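Local coordinates for protein probable transcriptional regulator (Pseudomonas aeruginosa, PDB 2FBI) that probably binds DNA as a dimeric transcriptional regulator of the MarR family, through a winged helix-turn-helix domain in each subunit, at residues E50-Q55 and R91-L96. Residues are numbered along the deposited sequence; the frame is centred on the assembly and turned at random.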
ATOM      1  N   GLU A  50       7.472  20.167 -10.743  1.00 25.46           N
ATOM      2  CA  GLU A  50       8.794  19.514 -10.831  1.00 27.90           C
ATOM      3  C   GLU A  50       9.285  19.056  -9.418  1.00 28.28           C
ATOM      4  O   GLU A  50       9.000  19.691  -8.430  1.00 27.41           O
ATOM      5  CB  GLU A  50       9.826  20.413 -11.492  1.00 26.43           C
ATOM      6  CG  GLU A  50      10.126  21.616 -10.650  1.00 29.79           C
ATOM      7  CD  GLU A  50      10.667  22.782 -11.447  1.00 34.54           C
ATOM      8  OE1 GLU A  50      10.517  22.844 -12.702  1.00 34.91           O
ATOM      9  OE2 GLU A  50      11.276  23.634 -10.794  1.00 39.31           O
ATOM     10  N   MET A  51       9.965  17.913  -9.341  1.00 29.88           N
ATOM     11  CA  MET A  51      10.250  17.337  -8.013  1.00 30.04           C
ATOM     12  C   MET A  51      11.581  16.615  -8.097  1.00 29.30           C
ATOM     13  O   MET A  51      11.883  15.943  -9.068  1.00 27.13           O
ATOM     14  CB  MET A  51       9.079  16.403  -7.585  1.00 29.02           C
ATOM     15  CG  MET A  51       9.256  15.672  -6.256  1.00 32.80           C
ATOM     16  SD  MET A  51       7.774  15.283  -5.311  1.00 33.78           S
ATOM     17  CE  MET A  51       6.819  16.806  -5.404  1.00 30.16           C
ATOM     18  N   GLU A  52      12.386  16.755  -7.051  1.00 29.95           N
ATOM     19  CA  GLU A  52      13.621  15.976  -6.945  1.00 28.17           C
ATOM     20  C   GLU A  52      13.256  14.475  -6.814  1.00 27.65           C
ATOM     21  O   GLU A  52      12.263  14.098  -6.171  1.00 26.80           O
ATOM     22  CB  GLU A  52      14.469  16.572  -5.784  1.00 29.02           C
ATOM     23  CG  GLU A  52      15.813  15.920  -5.549  1.00 27.66           C
ATOM     24  CD  GLU A  52      15.689  14.572  -4.840  1.00 28.53           C
ATOM     25  OE1 GLU A  52      14.825  14.458  -3.961  1.00 28.58           O
ATOM     26  OE2 GLU A  52      16.479  13.653  -5.139  1.00 32.07           O
ATOM     27  N   SER A  53      14.050  13.617  -7.444  1.00 28.04           N
ATOM     28  CA  SER A  53      13.655  12.246  -7.692  1.00 29.08           C
ATOM     29  C   SER A  53      13.530  11.346  -6.472  1.00 29.07           C
ATOM     30  O   SER A  53      12.678  10.464  -6.489  1.00 29.56           O
ATOM     31  CB  SER A  53      14.547  11.605  -8.737  1.00 29.18           C
ATOM     32  OG  SER A  53      15.854  11.498  -8.212  1.00 34.88           O
ATOM     33  N   TYR A  54      14.317  11.565  -5.413  1.00 29.04           N
ATOM     34  CA  TYR A  54      14.135  10.767  -4.158  1.00 29.70           C
ATOM     35  C   TYR A  54      12.909  11.221  -3.403  1.00 28.85           C
ATOM     36  O   TYR A  54      12.129  10.413  -2.796  1.00 27.50           O
ATOM     37  CB  TYR A  54      15.408  10.797  -3.252  1.00 30.51           C
ATOM     38  CG  TYR A  54      16.527   9.846  -3.729  1.00 33.40           C
ATOM     39  CD1 TYR A  54      17.285  10.140  -4.839  1.00 36.44           C
ATOM     40  CD2 TYR A  54      16.800   8.645  -3.064  1.00 37.28           C
ATOM     41  CE1 TYR A  54      18.272   9.289  -5.300  1.00 37.23           C
ATOM     42  CE2 TYR A  54      17.821   7.768  -3.518  1.00 37.93           C
ATOM     43  CZ  TYR A  54      18.559   8.111  -4.612  1.00 37.85           C
ATOM     44  OH  TYR A  54      19.551   7.266  -5.105  1.00 39.51           O
ATOM     45  N   GLN A  55      12.727  12.533  -3.401  1.00 27.94           N
ATOM     46  CA  GLN A  55      11.498  13.113  -2.842  1.00 28.93           C
ATOM     47  C   GLN A  55      10.207  12.567  -3.548  1.00 29.27           C
ATOM     48  O   GLN A  55       9.180  12.315  -2.888  1.00 29.14           O
ATOM     49  CB  GLN A  55      11.595  14.617  -3.004  1.00 29.99           C
ATOM     50  CG  GLN A  55      10.503  15.426  -2.446  1.00 35.61           C
ATOM     51  CD  GLN A  55      10.929  16.882  -2.244  1.00 42.13           C
ATOM     52  OE1 GLN A  55      12.122  17.204  -2.165  1.00 47.74           O
ATOM     53  NE2 GLN A  55       9.952  17.759  -2.131  1.00 48.41           N
ATOM     54  N   ARG A  91      21.770  16.219  -7.994  0.50 42.85           N
ATOM     55  CA  ARG A  91      20.324  16.151  -7.868  0.50 41.87           C
ATOM     56  C   ARG A  91      19.687  15.998  -9.241  0.50 41.28           C
ATOM     57  O   ARG A  91      20.128  16.593 -10.249  0.50 41.50           O
ATOM     58  CB  ARG A  91      19.779  17.398  -7.191  0.50 41.82           C
ATOM     59  CG  ARG A  91      19.464  17.195  -5.729  0.50 43.16           C
ATOM     60  CD  ARG A  91      20.688  17.330  -4.872  0.50 43.68           C
ATOM     61  NE  ARG A  91      20.528  16.646  -3.592  0.50 43.79           N
ATOM     62  CZ  ARG A  91      21.403  15.787  -3.078  0.50 42.90           C
ATOM     63  NH1 ARG A  91      21.138  15.243  -1.906  0.50 43.50           N
ATOM     64  NH2 ARG A  91      22.537  15.486  -3.721  0.50 39.91           N
ATOM     65  N   VAL A  92      18.648  15.187  -9.282  1.00 39.92           N
ATOM     66  CA  VAL A  92      17.914  15.008 -10.498  1.00 37.51           C
ATOM     67  C   VAL A  92      16.448  15.333 -10.220  1.00 35.54           C
ATOM     68  O   VAL A  92      15.801  14.698  -9.377  1.00 33.21           O
ATOM     69  CB  VAL A  92      18.067  13.596 -11.030  1.00 37.33           C
ATOM     70  CG1 VAL A  92      17.161  13.399 -12.258  1.00 38.65           C
ATOM     71  CG2 VAL A  92      19.548  13.288 -11.305  1.00 35.92           C
ATOM     72  N   TYR A  93      15.979  16.359 -10.924  1.00 33.73           N
ATOM     73  CA  TYR A  93      14.569  16.757 -10.970  1.00 33.99           C
ATOM     74  C   TYR A  93      13.750  16.146 -12.088  1.00 32.69           C
ATOM     75  O   TYR A  93      14.216  15.873 -13.204  1.00 33.18           O
ATOM     76  CB  TYR A  93      14.446  18.281 -11.045  1.00 34.33           C
ATOM     77  CG  TYR A  93      14.706  18.869  -9.711  1.00 36.54           C
ATOM     78  CD1 TYR A  93      15.987  18.790  -9.132  1.00 38.11           C
ATOM     79  CD2 TYR A  93      13.687  19.467  -9.001  1.00 35.26           C
ATOM     80  CE1 TYR A  93      16.221  19.320  -7.883  1.00 38.55           C
ATOM     81  CE2 TYR A  93      13.925  20.020  -7.767  1.00 36.22           C
ATOM     82  CZ  TYR A  93      15.179  19.933  -7.218  1.00 36.20           C
ATOM     83  OH  TYR A  93      15.378  20.441  -5.966  1.00 40.66           O
ATOM     84  N   VAL A  94      12.493  15.947 -11.771  1.00 31.15           N
ATOM     85  CA  VAL A  94      11.599  15.311 -12.705  1.00 30.54           C
ATOM     86  C   VAL A  94      10.362  16.223 -12.912  1.00 30.16           C
ATOM     87  O   VAL A  94       9.840  16.809 -11.974  1.00 28.86           O
ATOM     88  CB  VAL A  94      11.144  13.884 -12.234  1.00 30.16           C
ATOM     89  CG1 VAL A  94      10.451  13.189 -13.334  1.00 26.11           C
ATOM     90  CG2 VAL A  94      12.329  12.994 -11.748  1.00 29.52           C
ATOM     91  N   ASN A  95       9.892  16.292 -14.150  1.00 30.89           N
ATOM     92  CA  ASN A  95       8.590  16.937 -14.414  1.00 31.29           C
ATOM     93  C   ASN A  95       7.778  16.297 -15.553  1.00 29.81           C
ATOM     94  O   ASN A  95       8.299  15.550 -16.398  1.00 30.34           O
ATOM     95  CB  ASN A  95       8.757  18.468 -14.582  1.00 30.09           C
ATOM     96  CG  ASN A  95       9.514  18.836 -15.827  1.00 33.07           C
ATOM     97  OD1 ASN A  95      10.730  18.993 -15.806  1.00 32.35           O
ATOM     98  ND2 ASN A  95       8.787  19.004 -16.939  1.00 34.57           N
ATOM     99  N   LEU A  96       6.480  16.537 -15.544  1.00 29.40           N
ATOM    100  CA  LEU A  96       5.663  16.051 -16.683  1.00 27.60           C
ATOM    101  C   LEU A  96       6.023  16.820 -17.947  1.00 26.38           C
ATOM    102  O   LEU A  96       6.343  18.005 -17.896  1.00 25.96           O
ATOM    103  CB  LEU A  96       4.181  16.186 -16.375  1.00 26.26           C
ATOM    104  CG  LEU A  96       3.670  15.236 -15.312  1.00 24.56           C
ATOM    105  CD1 LEU A  96       2.313  15.773 -14.861  1.00 22.00           C
ATOM    106  CD2 LEU A  96       3.607  13.791 -15.849  1.00 24.77           C
TER
HETATM  107  O   HOH W   1      17.847  13.288  -7.163  1.00 26.61           O
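In the winged helix-turn-helix domain the short strand 51-52 pairs antiparallel with strand 91-96, the returning strand of the wing, just before helix 53-59 begins. Met51 and Val94 form the hydrogen-bonded pair: Met51 N donates to Val94 O at 2.9 Å, and Val94 N returns a bond to Met51 O at 2.8 Å. The third backbone bond already involves the helix, because Ser53 N, in its first turn, donates to Val92 O at 2.8 Å. Glu52 lies across from Tyr93 as the non-hydrogen-bonded pair. Its CB sits over one face of the Tyr93 ring, offset toward the rim and 3.9 Å from the centroid, a CH-pi contact; Trp83 of strand 80-85 also meets this ring. With CG anti to the backbone N (chi1 -178°) and a bend at chi2 (-76°), the Glu52 side chain folds back over the helix start as its N-cap. There OE1 takes Gln55 N at 2.9 Å and OE2 takes Tyr54 N at 3.0 Å, the latter from above the carboxylate plane. A water ties the helix start to the strand, accepting from Val92 N at 3.0 Å and bonding Ser53 OG; it lies unusually close to Glu52 OE2, so its exact position is doubtful. On the face that carries Met51 and Val94, Val94 CG2 packs 4.0 Å from Ser53 CB at the helix start, while Met51 and Val94 both reach Leu45 of helix 36-48 and Leu56 of helix 53-59. Strand 91-96 thus runs between strands 51-52 and 80-85, giving the three-stranded antiparallel sheet of the MarR-type winged helix.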